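Local coordinates for malonyl CoA:acyl carrier protein malonyltransferase (Streptomyces coelicolor, PDB 1NM2) that probably transfers the malonyl group from malonyl-CoA to holo acyl carrier protein, supplying malonyl-ACP for fatty acid biosynthesis, at residues V4-G9 with E263-L268; T19-L24 with A72-T77; G292-A297 with R308-E313. One frame throughout, in Å; residues are numbered along the deposited sequence.

Contact 1 (V4-G9 with E263-L268)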
# COMPACT_ATOMS: atom_id res chain seq x y z
N VAL A 4 1.97 -3.94 -15.35
CA VAL A 4 2.42 -3.54 -14.03
C VAL A 4 1.48 -4.12 -12.98
O VAL A 4 0.27 -3.88 -13.02
CB VAL A 4 2.45 -2.01 -13.89
CG1 VAL A 4 2.90 -1.62 -12.48
CG2 VAL A 4 3.38 -1.41 -14.93
N LEU A 5 2.04 -4.89 -12.06
CA LEU A 5 1.24 -5.50 -11.00
C LEU A 5 1.38 -4.65 -9.74
O LEU A 5 2.49 -4.47 -9.24
CB LEU A 5 1.75 -6.92 -10.74
CG LEU A 5 1.03 -7.82 -9.73
CD1 LEU A 5 -0.42 -8.00 -10.13
CD2 LEU A 5 1.74 -9.17 -9.66
N VAL A 6 0.27 -4.10 -9.25
CA VAL A 6 0.33 -3.26 -8.06
C VAL A 6 -0.53 -3.79 -6.91
O VAL A 6 -1.51 -4.51 -7.12
CB VAL A 6 -0.10 -1.79 -8.36
CG1 VAL A 6 0.76 -1.21 -9.49
CG2 VAL A 6 -1.58 -1.73 -8.72
N ALA A 7 -0.14 -3.44 -5.69
CA ALA A 7 -0.85 -3.88 -4.49
C ALA A 7 -1.29 -2.65 -3.69
O ALA A 7 -0.52 -1.70 -3.53
CB ALA A 7 0.06 -4.76 -3.63
N PRO A 8 -2.53 -2.66 -3.16
CA PRO A 8 -3.07 -1.54 -2.38
C PRO A 8 -2.54 -1.40 -0.95
O PRO A 8 -1.76 -2.22 -0.47
CB PRO A 8 -4.57 -1.80 -2.41
CG PRO A 8 -4.63 -3.30 -2.33
CD PRO A 8 -3.52 -3.74 -3.28
N GLY A 9 -2.99 -0.33 -0.29
CA GLY A 9 -2.60 -0.05 1.08
C GLY A 9 -3.81 0.07 1.99
O GLY A 9 -4.93 -0.25 1.59
N GLU A 263 4.25 8.02 -12.89
CA GLU A 263 5.03 8.69 -13.92
C GLU A 263 6.06 7.69 -14.46
O GLU A 263 6.34 7.64 -15.66
CB GLU A 263 5.77 9.90 -13.34
CG GLU A 263 4.89 11.09 -13.01
CD GLU A 263 4.19 11.65 -14.24
OE1 GLU A 263 4.87 11.83 -15.28
OE2 GLU A 263 2.97 11.90 -14.17
N THR A 264 6.62 6.89 -13.56
CA THR A 264 7.60 5.89 -13.94
C THR A 264 6.95 4.78 -14.78
O THR A 264 7.55 4.28 -15.73
CB THR A 264 8.28 5.30 -12.69
OG1 THR A 264 9.17 6.28 -12.15
CG2 THR A 264 9.07 4.04 -13.02
N PHE A 265 5.72 4.41 -14.44
CA PHE A 265 5.01 3.38 -15.21
C PHE A 265 4.91 3.89 -16.66
O PHE A 265 5.06 3.13 -17.61
CB PHE A 265 3.59 3.14 -14.65
CG PHE A 265 3.56 2.61 -13.23
CD1 PHE A 265 2.38 2.69 -12.49
CD2 PHE A 265 4.68 2.04 -12.63
CE1 PHE A 265 2.32 2.22 -11.17
CE2 PHE A 265 4.64 1.57 -11.32
CZ PHE A 265 3.45 1.66 -10.58
N LYS A 266 4.65 5.19 -16.80
CA LYS A 266 4.55 5.81 -18.12
C LYS A 266 5.88 5.69 -18.84
O LYS A 266 5.95 5.27 -20.00
CB LYS A 266 4.20 7.29 -18.00
CG LYS A 266 2.88 7.61 -17.31
CD LYS A 266 2.63 9.11 -17.36
CE LYS A 266 1.49 9.54 -16.45
NZ LYS A 266 1.41 11.03 -16.37
N GLU A 267 6.95 6.08 -18.15
CA GLU A 267 8.29 6.02 -18.71
C GLU A 267 8.63 4.59 -19.14
O GLU A 267 9.43 4.38 -20.05
CB GLU A 267 9.32 6.51 -17.69
CG GLU A 267 9.16 7.99 -17.31
CD GLU A 267 10.20 8.46 -16.30
OE1 GLU A 267 10.19 7.97 -15.15
OE2 GLU A 267 11.03 9.33 -16.66
N LEU A 268 8.01 3.61 -18.49
CA LEU A 268 8.25 2.21 -18.81
C LEU A 268 7.32 1.74 -19.94
O LEU A 268 7.41 0.60 -20.39
CB LEU A 268 8.04 1.32 -17.58
CG LEU A 268 8.97 1.44 -16.36
CD1 LEU A 268 8.45 0.54 -15.25
CD2 LEU A 268 10.39 1.05 -16.74
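One face of the Phe265 ring is covered by the CG1 methyl of Val4, which stands over the ring centre in a CH-pi contact, with CG1 3.8 Å from the centroid of the Phe265 ring and 13° off its normal. A second methyl, CG1 of Val6, reaches the far end of the ring obliquely, at 4.1 Å from Phe265 CZ. The phenyl group therefore meets two valines, two residues apart, on the same side of strand 3-7. Val4 presents this methyl because its CG1 lies anti to the backbone N (chi1 179°), and its side chain crosses that of Phe265 at about a right angle. No hydrogen bond joins the two segments; the backbones stay 7.5 Å apart at the Val4 CA and Phe265 CA atoms, and the aromatic side chain spans that distance. Replacing Phe265 by an alanine removes the ring, and is likely to leave the two CG1 methyls without their aromatic neighbour and to open a gap between helix 258-267 and the sheet. Val4 and Val6 also touch Ile273 of the adjoining strand 272-275, and Phe265 touches Ala95 of strand 93-96 on the other side of strand 3-7. Helix 258-267 thus packs on one face of the parallel sheet of the alpha/beta hydrolase-like core, while Leu5 and Ala7 turn to the opposite face, where helix 100-107 receives them through Phe107 and Thr103.

Contact 2 (T19-L24 with A72-T77)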
# COMPACT_ATOMS: atom_id res chain seq x y z
N THR A 19 -13.27 -13.64 2.18
CA THR A 19 -14.13 -14.82 2.15
C THR A 19 -14.04 -15.71 0.90
O THR A 19 -13.70 -16.89 1.00
CB THR A 19 -15.61 -14.43 2.36
OG1 THR A 19 -15.74 -13.69 3.58
CG2 THR A 19 -16.48 -15.67 2.46
N ASP A 20 -14.36 -15.15 -0.27
CA ASP A 20 -14.32 -15.93 -1.50
C ASP A 20 -12.93 -16.47 -1.82
O ASP A 20 -12.79 -17.56 -2.39
CB ASP A 20 -14.84 -15.09 -2.68
CG ASP A 20 -16.34 -14.84 -2.60
OD1 ASP A 20 -16.87 -14.12 -3.47
OD2 ASP A 20 -16.99 -15.37 -1.67
N TRP A 21 -11.90 -15.71 -1.46
CA TRP A 21 -10.54 -16.15 -1.73
C TRP A 21 -10.14 -17.35 -0.87
O TRP A 21 -9.40 -18.22 -1.33
CB TRP A 21 -9.55 -15.00 -1.51
CG TRP A 21 -9.77 -13.88 -2.47
CD1 TRP A 21 -10.55 -12.78 -2.27
CD2 TRP A 21 -9.28 -13.80 -3.81
NE1 TRP A 21 -10.57 -12.01 -3.41
CE2 TRP A 21 -9.80 -12.61 -4.37
CE3 TRP A 21 -8.45 -14.61 -4.59
CZ2 TRP A 21 -9.52 -12.22 -5.68
CZ3 TRP A 21 -8.17 -14.22 -5.90
CH2 TRP A 21 -8.71 -13.03 -6.43
N LEU A 22 -10.64 -17.40 0.36
CA LEU A 22 -10.32 -18.51 1.26
C LEU A 22 -10.98 -19.80 0.78
O LEU A 22 -10.59 -20.89 1.20
CB LEU A 22 -10.80 -18.25 2.69
CG LEU A 22 -9.92 -17.48 3.67
CD1 LEU A 22 -8.48 -17.98 3.60
CD2 LEU A 22 -9.98 -16.02 3.34
N ALA A 23 -11.99 -19.67 -0.08
CA ALA A 23 -12.71 -20.83 -0.59
C ALA A 23 -11.92 -21.59 -1.65
O ALA A 23 -12.23 -22.74 -1.95
CB ALA A 23 -14.06 -20.41 -1.14
N LEU A 24 -10.90 -20.96 -2.22
CA LEU A 24 -10.10 -21.63 -3.24
C LEU A 24 -9.33 -22.78 -2.60
O LEU A 24 -8.74 -22.62 -1.54
CB LEU A 24 -9.13 -20.64 -3.89
CG LEU A 24 -9.76 -19.50 -4.71
CD1 LEU A 24 -8.66 -18.58 -5.25
CD2 LEU A 24 -10.57 -20.08 -5.85
N ALA A 72 -2.53 -12.95 -5.99
CA ALA A 72 -1.52 -13.02 -7.04
C ALA A 72 -1.20 -14.49 -7.31
O ALA A 72 -1.10 -14.91 -8.46
CB ALA A 72 -0.27 -12.29 -6.60
N ALA A 73 -1.04 -15.26 -6.24
CA ALA A 73 -0.74 -16.68 -6.37
C ALA A 73 -1.85 -17.36 -7.18
O ALA A 73 -1.57 -18.17 -8.06
CB ALA A 73 -0.60 -17.32 -5.00
N ALA A 74 -3.10 -17.03 -6.87
CA ALA A 74 -4.24 -17.60 -7.58
C ALA A 74 -4.23 -17.20 -9.06
O ALA A 74 -4.57 -18.00 -9.93
CB ALA A 74 -5.54 -17.15 -6.94
N LEU A 75 -3.85 -15.96 -9.34
CA LEU A 75 -3.80 -15.46 -10.70
C LEU A 75 -2.72 -16.17 -11.52
O LEU A 75 -2.80 -16.24 -12.74
CB LEU A 75 -3.52 -13.95 -10.71
CG LEU A 75 -3.31 -13.33 -12.09
CD1 LEU A 75 -4.58 -13.49 -12.91
CD2 LEU A 75 -2.93 -11.87 -11.96
N GLY A 76 -1.71 -16.69 -10.82
CA GLY A 76 -0.64 -17.39 -11.50
C GLY A 76 -0.78 -18.90 -11.49
O GLY A 76 0.20 -19.62 -11.33
N THR A 77 -2.01 -19.38 -11.65
CA THR A 77 -2.29 -20.81 -11.66
C THR A 77 -3.18 -21.19 -12.84
O THR A 77 -3.96 -20.38 -13.33
CB THR A 77 -2.97 -21.26 -10.35
OG1 THR A 77 -2.08 -21.05 -9.24
CG2 THR A 77 -3.35 -22.73 -10.41
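Trp21 and Leu24 both swing their side chains onto Ala74: in Trp21, CG lies anti to the carbonyl carbon (chi1 -64°), with the indole turned nearly perpendicular to the CA-CB-CG plane (chi2 93°), and in Leu24 an extended chi2 of 178° carries CD1 away from its own backbone. The indole meets Ala74 by its six-membered ring, CZ3 lying 4.1 Å from Ala74 CB, and the methyl comes to the ring edge, near its plane, not over a face. Leu24 adds the closer touch, its CD1 standing 3.8 Å from Ala74 CB. One small methyl group thus receives both an aromatic edge and a leucine branch, and the junction is wholly apolar. The nearest CA atoms, those of Leu24 and Ala74, are 8.3 Å apart, so the backbones remain well separated. The other end of the indole is fixed elsewhere: Trp21 NE1 donates a hydrogen bond to the carbonyl O of Lys299, satisfying the ring nitrogen and restraining its rotation. Ala74 belongs to the last turn of helix 57-75, after which Gly76 leaves helical geometry. Thr77 OG1 then turns back and donates a hydrogen bond of 3.2 Å to Ala73 O, tilted from the carbonyl plane. Trp21 and Ala74 both touch Leu304 of helix 304-314. A short, weakly bonded helical turn about 19-22, which follows strand 3-7, the central strand of the parallel sheet, and the loop residue Leu24 after it thus pack on the last turn of helix 57-75 in the alpha/beta hydrolase-like acyltransferase fold.

Contact 3 (G292-A297 with R308-E313)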
# COMPACT_ATOMS: atom_id res chain seq x y z
N GLY A 292 -5.60 5.58 -21.44
CA GLY A 292 -5.13 4.70 -22.49
C GLY A 292 -4.55 3.40 -21.96
O GLY A 292 -4.20 2.51 -22.74
N VAL A 293 -4.46 3.28 -20.64
CA VAL A 293 -3.93 2.07 -20.02
C VAL A 293 -5.06 1.17 -19.52
O VAL A 293 -5.97 1.65 -18.83
CB VAL A 293 -3.02 2.42 -18.82
CG1 VAL A 293 -2.50 1.15 -18.16
CG2 VAL A 293 -1.85 3.28 -19.30
N LYS A 294 -5.03 -0.11 -19.87
CA LYS A 294 -6.07 -1.03 -19.42
C LYS A 294 -5.84 -1.31 -17.95
O LYS A 294 -4.70 -1.52 -17.52
CB LYS A 294 -6.03 -2.35 -20.21
CG LYS A 294 -6.43 -2.22 -21.67
CD LYS A 294 -6.83 -3.57 -22.27
CE LYS A 294 -8.17 -4.06 -21.70
NZ LYS A 294 -8.66 -5.32 -22.35
N THR A 295 -6.91 -1.31 -17.17
CA THR A 295 -6.80 -1.57 -15.74
C THR A 295 -7.80 -2.63 -15.30
O THR A 295 -8.90 -2.72 -15.85
CB THR A 295 -7.06 -0.29 -14.91
OG1 THR A 295 -8.39 0.18 -15.17
CG2 THR A 295 -6.07 0.80 -15.25
N LEU A 296 -7.41 -3.43 -14.32
CA LEU A 296 -8.28 -4.46 -13.79
C LEU A 296 -7.98 -4.64 -12.31
O LEU A 296 -6.82 -4.78 -11.91
CB LEU A 296 -8.08 -5.78 -14.54
CG LEU A 296 -9.05 -6.93 -14.20
CD1 LEU A 296 -9.05 -7.96 -15.32
CD2 LEU A 296 -8.67 -7.57 -12.88
N ALA A 297 -9.02 -4.63 -11.49
CA ALA A 297 -8.86 -4.80 -10.05
C ALA A 297 -9.40 -6.17 -9.64
O ALA A 297 -10.52 -6.54 -10.00
CB ALA A 297 -9.61 -3.70 -9.30
N ARG A 308 -6.51 -13.24 -16.22
CA ARG A 308 -5.64 -14.14 -16.98
C ARG A 308 -5.56 -13.70 -18.45
O ARG A 308 -4.50 -13.75 -19.06
CB ARG A 308 -6.16 -15.58 -16.92
CG ARG A 308 -6.34 -16.14 -15.53
CD ARG A 308 -7.01 -17.51 -15.61
NE ARG A 308 -7.55 -17.95 -14.32
CZ ARG A 308 -6.81 -18.29 -13.28
NH1 ARG A 308 -5.48 -18.25 -13.36
NH2 ARG A 308 -7.39 -18.67 -12.14
N GLU A 309 -6.70 -13.27 -19.00
CA GLU A 309 -6.73 -12.82 -20.39
C GLU A 309 -5.84 -11.59 -20.54
O GLU A 309 -5.07 -11.48 -21.49
CB GLU A 309 -8.16 -12.45 -20.80
CG GLU A 309 -9.19 -13.51 -20.49
CD GLU A 309 -10.59 -13.09 -20.92
OE1 GLU A 309 -11.01 -11.97 -20.56
OE2 GLU A 309 -11.26 -13.88 -21.61
N LEU A 310 -5.96 -10.67 -19.59
CA LEU A 310 -5.17 -9.45 -19.62
C LEU A 310 -3.69 -9.79 -19.49
O LEU A 310 -2.85 -9.21 -20.19
CB LEU A 310 -5.60 -8.53 -18.48
CG LEU A 310 -5.17 -7.06 -18.59
CD1 LEU A 310 -5.61 -6.49 -19.94
CD2 LEU A 310 -5.77 -6.27 -17.44
N VAL A 311 -3.37 -10.72 -18.61
CA VAL A 311 -1.98 -11.13 -18.43
C VAL A 311 -1.44 -11.69 -19.74
O VAL A 311 -0.41 -11.25 -20.24
CB VAL A 311 -1.85 -12.21 -17.32
CG1 VAL A 311 -0.44 -12.79 -17.32
CG2 VAL A 311 -2.15 -11.61 -15.97
N ALA A 312 -2.16 -12.65 -20.31
CA ALA A 312 -1.75 -13.28 -21.56
C ALA A 312 -1.42 -12.30 -22.69
O ALA A 312 -0.41 -12.45 -23.38
CB ALA A 312 -2.83 -14.26 -22.02
N GLU A 313 -2.26 -11.28 -22.88
CA GLU A 313 -2.03 -10.32 -23.95
C GLU A 313 -1.04 -9.20 -23.64
O GLU A 313 -0.73 -8.39 -24.52
CB GLU A 313 -3.35 -9.72 -24.42
CG GLU A 313 -4.09 -8.91 -23.38
CD GLU A 313 -5.25 -8.13 -23.97
OE1 GLU A 313 -5.01 -7.28 -24.85
OE2 GLU A 313 -6.41 -8.36 -23.55
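Strand 294-297 and helix 308-313 run roughly antiparallel, at 143°, their axes approaching to 10.1 Å. They form a strand-loop-helix unit at the border of the alpha/beta hydrolase-like core: the strand is the outermost of its parallel sheet on this side, and the chain turns back as helix 304-314 to cover one face. Leu310 carries the packing, with its two methyl branches divided between two strand residues. CD2 rests on the base of Leu296, 3.7 Å from Leu296 CB, while CD1 lies against the aliphatic chain of Lys294, 3.9 Å from Lys294 CD and equally near Lys294 CE. Behind them, Leu310 also touches Ile274, so its side chain spans the edge strand 294-297 and its neighbour 272-275. Thr295, between the two, turns to the other face and packs on helix 281-289. Lys294 bends at its third torsion (chi3 70°), and its methylenes pass over the leucine methyl before the ammonium group reaches the exposed side of the contact. There it faces Glu313, whose CG sits between the backbone N and carbonyl carbon (chi1 63°) with the chain extended beyond it. The two side chains cross at about a right angle, and the resulting salt bridge is long, probably a modest attraction at most, with Lys294 NZ 4.0 Å from Glu313 OE2.

Contact 1 is the buried one: its centre lies about 12 Å from the centre of the chain, whereas those of contacts 2 and 3 lie about 19 and 20 Å from it, and both are only partly buried. Contacts 1 and 3 belong to the same parallel sheet but to opposite faces of it, one at an inner strand and the other at the border strand. Their chemistry follows: an aromatic ring on valine methyls inside, a leucine under a lysine with a long ion pair outside. Contact 2 involves no strand, yet it meets contact 3 directly, since Leu75 packs on Val311 and Arg308 reaches the backbone at the end of helix 57-75.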